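PDB 3L4A: odorant binding protein (AGAP010409-PA) from Anopheles gambiae, which probably binds small odorant molecules as a secreted, mainly helical carrier of the PBP/GOBP family. Local coordinates for residues 50-55 against 98-103; 86-91 against 103-108. All coordinates share one frame; numbering follows the deposited sequence. Where two conformers were deposited one is given.

Interaction 1: residues 50-55 against 98-103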
loop_
_atom_site.group_PDB
_atom_site.type_symbol
_atom_site.label_atom_id
_atom_site.label_comp_id
_atom_site.label_asym_id
_atom_site.label_seq_id
_atom_site.Cartn_x
_atom_site.Cartn_y
_atom_site.Cartn_z
ATOM N N ASN A 50 0.993 9.261 1.092
ATOM C CA ASN A 50 -0.177 9.454 1.952
ATOM C C ASN A 50 -1.354 8.567 1.577
ATOM O O ASN A 50 -2.519 8.962 1.641
ATOM C CB ASN A 50 -0.589 10.921 2.085
ATOM C CG ASN A 50 -1.174 11.219 3.448
ATOM O OD1 ASN A 50 -1.040 10.410 4.373
ATOM N ND2 ASN A 50 -1.820 12.370 3.590
ATOM N N LEU A 51 -1.017 7.333 1.218
ATOM C CA LEU A 51 -1.995 6.283 0.939
ATOM C C LEU A 51 -2.285 5.478 2.193
ATOM O O LEU A 51 -3.213 4.669 2.218
ATOM C CB LEU A 51 -1.431 5.318 -0.102
ATOM C CG LEU A 51 -1.093 5.894 -1.465
ATOM C CD1 LEU A 51 -0.344 4.873 -2.307
ATOM C CD2 LEU A 51 -2.369 6.341 -2.168
ATOM N N TYR A 52 -1.476 5.689 3.221
ATOM C CA TYR A 52 -1.463 4.813 4.380
ATOM C C TYR A 52 -0.925 5.550 5.583
ATOM O O TYR A 52 -0.129 6.488 5.466
ATOM C CB TYR A 52 -0.585 3.572 4.115
ATOM C CG TYR A 52 -0.519 2.630 5.300
ATOM C CD1 TYR A 52 -1.504 1.673 5.503
ATOM C CD2 TYR A 52 0.527 2.699 6.226
ATOM C CE1 TYR A 52 -1.466 0.824 6.594
ATOM C CE2 TYR A 52 0.574 1.841 7.324
ATOM C CZ TYR A 52 -0.427 0.900 7.497
ATOM O OH TYR A 52 -0.415 0.037 8.568
ATOM N N ASP A 53 -1.349 5.078 6.744
ATOM C CA ASP A 53 -0.982 5.662 8.005
ATOM C C ASP A 53 -0.947 4.553 9.057
ATOM O O ASP A 53 -1.839 3.717 9.080
ATOM C CB ASP A 53 -2.056 6.694 8.355
ATOM C CG ASP A 53 -1.697 7.500 9.554
ATOM O OD1 ASP A 53 -1.169 8.610 9.356
ATOM O OD2 ASP A 53 -1.897 7.004 10.688
ATOM N N ASP A 54 0.072 4.535 9.913
ATOM C CA ASP A 54 0.207 3.465 10.901
ATOM C C ASP A 54 -1.000 3.398 11.824
ATOM O O ASP A 54 -1.388 2.318 12.271
ATOM C CB ASP A 54 1.477 3.640 11.739
ATOM C CG ASP A 54 2.738 3.490 10.920
ATOM O OD1 ASP A 54 2.827 2.526 10.132
ATOM O OD2 ASP A 54 3.643 4.335 11.064
ATOM N N LYS A 55 -1.579 4.560 12.111
ATOM C CA LYS A 55 -2.702 4.655 13.034
ATOM C C LYS A 55 -4.041 4.552 12.319
ATOM O O LYS A 55 -4.937 3.829 12.764
ATOM C CB LYS A 55 -2.637 5.969 13.822
ATOM C CG LYS A 55 -3.747 6.127 14.853
ATOM C CD LYS A 55 -3.520 7.342 15.733
ATOM C CE LYS A 55 -4.597 7.423 16.807
ATOM N NZ LYS A 55 -4.476 8.629 17.667
ATOM N N GLU A 98 4.973 -5.131 8.787
ATOM C CA GLU A 98 4.097 -6.255 8.483
ATOM C C GLU A 98 2.636 -5.790 8.411
ATOM O O GLU A 98 1.868 -6.241 7.556
ATOM C CB GLU A 98 4.261 -7.366 9.527
ATOM C CG GLU A 98 3.446 -8.614 9.226
ATOM C CD GLU A 98 3.529 -9.633 10.344
ATOM O OE1 GLU A 98 2.614 -10.475 10.450
ATOM O OE2 GLU A 98 4.506 -9.577 11.120
ATOM N N ARG A 99 2.262 -4.884 9.309
ATOM C CA ARG A 99 0.910 -4.341 9.332
ATOM C C ARG A 99 0.566 -3.626 8.023
ATOM O O ARG A 99 -0.503 -3.857 7.443
ATOM C CB ARG A 99 0.729 -3.398 10.522
ATOM C CG ARG A 99 -0.699 -2.927 10.722
ATOM C CD ARG A 99 -0.765 -1.773 11.697
ATOM N NE ARG A 99 -0.327 -2.187 13.024
ATOM C CZ ARG A 99 -0.096 -1.346 14.024
ATOM N NH1 ARG A 99 -0.258 -0.041 13.844
ATOM N NH2 ARG A 99 0.305 -1.811 15.200
ATOM N N ALA A 100 1.460 -2.753 7.560
ATOM C CA ALA A 100 1.217 -2.023 6.323
ATOM C C ALA A 100 1.133 -2.979 5.145
ATOM O O ALA A 100 0.279 -2.831 4.276
ATOM C CB ALA A 100 2.311 -0.975 6.081
ATOM N N TYR A 101 2.029 -3.963 5.102
ATOM C CA TYR A 101 2.025 -4.907 3.996
ATOM C C TYR A 101 0.721 -5.709 3.967
ATOM O O TYR A 101 0.103 -5.869 2.907
ATOM C CB TYR A 101 3.234 -5.834 4.101
ATOM C CG TYR A 101 3.411 -6.747 2.912
ATOM C CD1 TYR A 101 2.934 -8.050 2.940
ATOM C CD2 TYR A 101 4.071 -6.316 1.767
ATOM C CE1 TYR A 101 3.095 -8.891 1.850
ATOM C CE2 TYR A 101 4.235 -7.151 0.667
ATOM C CZ TYR A 101 3.743 -8.437 0.722
ATOM O OH TYR A 101 3.896 -9.285 -0.353
ATOM N N SER A 102 0.305 -6.197 5.135
ATOM C CA SER A 102 -0.958 -6.914 5.249
ATOM C C SER A 102 -2.123 -6.047 4.787
ATOM O O SER A 102 -2.996 -6.503 4.052
ATOM C CB SER A 102 -1.199 -7.386 6.680
ATOM O OG SER A 102 -2.395 -8.146 6.748
ATOM N N ALA A 103 -2.131 -4.787 5.209
ATOM C CA ALA A 103 -3.193 -3.871 4.814
ATOM C C ALA A 103 -3.267 -3.764 3.298
ATOM O O ALA A 103 -4.342 -3.902 2.706
ATOM C CB ALA A 103 -2.962 -2.499 5.439
#
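The ring of Tyr-52 lies against helix 96-105 and takes the methyl group of Ala-100 over one face. CB of Ala-100 sits 3.9 Å from the Tyr-52 ring centroid, 29° off the ring normal, a CH-pi contact. Ala-100 CB is closest to Tyr-52 CE2, at 3.5 Å. Ala-103, one helical turn further on, brings CB obliquely to Tyr-52 CE1, at 3.8 Å. CG of Tyr-52 stands anti to the backbone N (chi1 179°), carrying the ring from strand 52-53 across to the helix. That strand pairs antiparallel with strand 57-58. Tyr-52 also touches Val-58 and Leu-47 of helix 36-48, so the ring is buried between this hairpin and the helices. The phenol OH lies over the Ala-100 backbone and alongside the aliphatic part of Arg-99, 3.6 Å from Arg-99 CD.

Arg-99 bends at chi3 and brings NH1 to the backbone O of Asp-54, which meets the guanidinium at its edge, in plane. This bond is weak: 3.1 Å from Arg-99 NH1 to Asp-54 O, 133° at the hydrogen. Arg-99 NH2 donates to Ile-93 O, and Asp-54 salt-bridges Arg-43. Aromatic-to-methyl packing therefore dominates, with a weak polar tie at the partly exposed end.

Interaction 2: residues 86-91 against 103-108; sequences EAKNLE and AFQCLR
Lys-88 runs its aliphatic chain past the sulfur of Cys-106. Both CD and CE of Lys-88 are 3.4 Å from Cys-106 SG, so methylene groups rather than the charge meet the sulfur. Next to it, Leu-90 packs on Ala-103, with Leu-90 CD1 3.7 Å from Ala-103 CB. The other branch of Leu-90 turns to the helix backbone, where CD2 lies 3.9 Å from Ala-103 N.

The amine of Lys-88 reaches the side of Gln-105. Lys-88 NZ is 3.9 Å from Gln-105 CB, and the two side chains cross at about a right angle. The lysine chain is nearly straight to CE and then bends at chi4 (-73°), which turns NZ out of the line of the chain. There NZ makes a weak hydrogen bond to Ser-102 OG.

The backbone sets up these positions. Asn-89 has a positive phi (45°) and breaks the helical path after helix 75-87. Lys-88 and Leu-90, on either side of it in sequence, both direct their side chains to segment 103-108. On that segment, Gln-105 to Arg-108 form a type I beta turn, with Arg-108 N bonded to Gln-105 O.

A disulfide fixes the sulfur. Cys-106 is bonded to Cys-84, which ties the end region of helix 96-105 to helix 75-87. It is one of the three disulfides seen in this protein, the number found in classic insect odorant-binding proteins. Leu-85 of helix 75-87 touches Leu-90, Ala-103 and Cys-106. The contact thus joins the loop that leaves helix 75-87 to the end region of helix 96-105 and the turn leading into helix 108-117.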
loop_
_atom_site.group_PDB
_atom_site.type_symbol
_atom_site.label_atom_id
_atom_site.label_comp_id
_atom_site.label_asym_id
_atom_site.label_seq_id
_atom_site.Cartn_x
_atom_site.Cartn_y
_atom_site.Cartn_z
ATOM N N GLU A 86 -10.677 -4.693 8.062
ATOM C CA GLU A 86 -11.142 -5.060 9.390
ATOM C C GLU A 86 -10.839 -6.533 9.661
ATOM O O GLU A 86 -10.436 -6.898 10.774
ATOM C CB GLU A 86 -12.639 -4.764 9.543
ATOM C CG GLU A 86 -12.983 -3.280 9.598
ATOM C CD GLU A 86 -12.458 -2.598 10.849
ATOM O OE1 GLU A 86 -12.219 -3.300 11.856
ATOM O OE2 GLU A 86 -12.284 -1.361 10.827
ATOM N N ALA A 87 -11.012 -7.371 8.642
ATOM C CA ALA A 87 -10.795 -8.808 8.790
ATOM C C ALA A 87 -9.336 -9.157 9.048
ATOM O O ALA A 87 -9.033 -10.247 9.527
ATOM C CB ALA A 87 -11.316 -9.565 7.570
ATOM N N LYS A 88 -8.437 -8.229 8.736
ATOM C CA LYS A 88 -7.009 -8.452 8.937
ATOM C C LYS A 88 -6.516 -8.083 10.334
ATOM O O LYS A 88 -5.341 -8.293 10.652
ATOM C CB LYS A 88 -6.211 -7.718 7.867
ATOM C CG LYS A 88 -6.313 -8.401 6.520
ATOM C CD LYS A 88 -5.637 -7.599 5.443
ATOM C CE LYS A 88 -5.414 -8.461 4.202
ATOM N NZ LYS A 88 -4.321 -9.453 4.403
ATOM N N ASN A 89 -7.411 -7.546 11.157
ATOM C CA ASN A 89 -7.097 -7.227 12.551
ATOM C C ASN A 89 -5.752 -6.529 12.676
ATOM O O ASN A 89 -4.872 -6.953 13.439
ATOM C CB ASN A 89 -7.135 -8.487 13.412
ATOM C CG ASN A 89 -8.529 -9.067 13.523
ATOM O OD1 ASN A 89 -9.187 -8.933 14.553
ATOM N ND2 ASN A 89 -8.993 -9.699 12.454
ATOM N N LEU A 90 -5.617 -5.451 11.918
ATOM C CA LEU A 90 -4.360 -4.737 11.785
ATOM C C LEU A 90 -3.797 -4.224 13.104
ATOM O O LEU A 90 -2.584 -4.157 13.270
ATOM C CB LEU A 90 -4.510 -3.569 10.810
ATOM C CG LEU A 90 -4.886 -3.900 9.362
ATOM C CD1 LEU A 90 -5.028 -2.615 8.555
ATOM C CD2 LEU A 90 -3.844 -4.814 8.747
ATOM N N GLU A 91 -4.676 -3.859 14.029
ATOM C CA GLU A 91 -4.249 -3.306 15.313
ATOM C C GLU A 91 -3.509 -4.335 16.162
ATOM O O GLU A 91 -2.793 -3.976 17.098
ATOM C CB GLU A 91 -5.444 -2.770 16.107
ATOM C CG GLU A 91 -6.746 -2.776 15.343
ATOM C CD GLU A 91 -7.309 -4.173 15.200
ATOM O OE1 GLU A 91 -7.435 -4.872 16.228
ATOM O OE2 GLU A 91 -7.617 -4.571 14.064
ATOM N N ALA A 103 -2.131 -4.787 5.209
ATOM C CA ALA A 103 -3.193 -3.871 4.814
ATOM C C ALA A 103 -3.267 -3.764 3.298
ATOM O O ALA A 103 -4.342 -3.902 2.706
ATOM C CB ALA A 103 -2.962 -2.499 5.439
ATOM N N PHE A 104 -2.124 -3.531 2.663
ATOM C CA PHE A 104 -2.118 -3.341 1.222
ATOM C C PHE A 104 -2.477 -4.599 0.427
ATOM O O PHE A 104 -2.912 -4.506 -0.718
ATOM C CB PHE A 104 -0.803 -2.724 0.752
ATOM C CG PHE A 104 -0.767 -1.221 0.887
ATOM C CD1 PHE A 104 -1.472 -0.419 0.000
ATOM C CD2 PHE A 104 -0.042 -0.615 1.906
ATOM C CE1 PHE A 104 -1.452 0.963 0.119
ATOM C CE2 PHE A 104 -0.010 0.767 2.027
ATOM C CZ PHE A 104 -0.717 1.556 1.128
ATOM N N GLN A 105 -2.334 -5.773 1.031
ATOM C CA GLN A 105 -2.780 -6.987 0.359
ATOM C C GLN A 105 -4.269 -6.927 -0.004
ATOM O O GLN A 105 -4.698 -7.540 -0.984
ATOM C CB GLN A 105 -2.478 -8.229 1.197
ATOM C CG GLN A 105 -0.996 -8.584 1.258
ATOM C CD GLN A 105 -0.742 -9.813 2.090
ATOM O OE1 GLN A 105 0.080 -10.658 1.733
ATOM N NE2 GLN A 105 -1.456 -9.931 3.203
ATOM N N CYS A 106 -5.053 -6.186 0.771
ATOM C CA CYS A 106 -6.472 -6.033 0.454
ATOM C C CYS A 106 -6.682 -5.394 -0.909
ATOM O O CYS A 106 -7.667 -5.688 -1.587
ATOM C CB CYS A 106 -7.172 -5.195 1.516
ATOM S SG CYS A 106 -7.540 -6.139 3.004
ATOM N N LEU A 107 -5.747 -4.543 -1.318
ATOM C CA LEU A 107 -5.902 -3.787 -2.562
ATOM C C LEU A 107 -5.124 -4.399 -3.727
ATOM O O LEU A 107 -5.054 -3.810 -4.805
ATOM C CB LEU A 107 -5.552 -2.306 -2.359
ATOM C CG LEU A 107 -6.615 -1.463 -1.635
ATOM C CD1 LEU A 107 -6.575 -1.685 -0.134
ATOM C CD2 LEU A 107 -6.450 0.017 -1.949
ATOM N N ARG A 108 -4.547 -5.580 -3.519
ATOM C CA ARG A 108 -3.726 -6.210 -4.553
ATOM C C ARG A 108 -4.486 -6.390 -5.867
ATOM O O ARG A 108 -3.999 -5.989 -6.925
ATOM C CB ARG A 108 -3.176 -7.556 -4.063
ATOM C CG ARG A 108 -2.518 -8.392 -5.165
ATOM C CD ARG A 108 -1.940 -9.693 -4.615
ATOM N NE ARG A 108 -1.374 -10.520 -5.680
ATOM C CZ ARG A 108 -1.208 -11.837 -5.593
ATOM N NH1 ARG A 108 -1.566 -12.478 -4.489
ATOM N NH2 ARG A 108 -0.686 -12.513 -6.610
#

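How the interactions relate
Both interactions use helix 96-105 and share Ala-103. Their centres are 8 Å apart. Both are largely buried, but interaction 1 lies nearer the centre of the chain, about 6 Å away against 10 Å. Interaction 1 joins the helix to a short strand through an aromatic ring. Interaction 2 joins it to a loop through aliphatic groups, and it includes a disulfide cysteine, which interaction 1 does not. The two also touch directly: Arg-99 NE is 3.0 Å from Leu-90 O, and Tyr-52 CB packs against Phe-104 CE2. In both, a partly exposed basic side chain takes part: Arg-99 by a weak bond to a carbonyl, Lys-88 mostly through its methylenes.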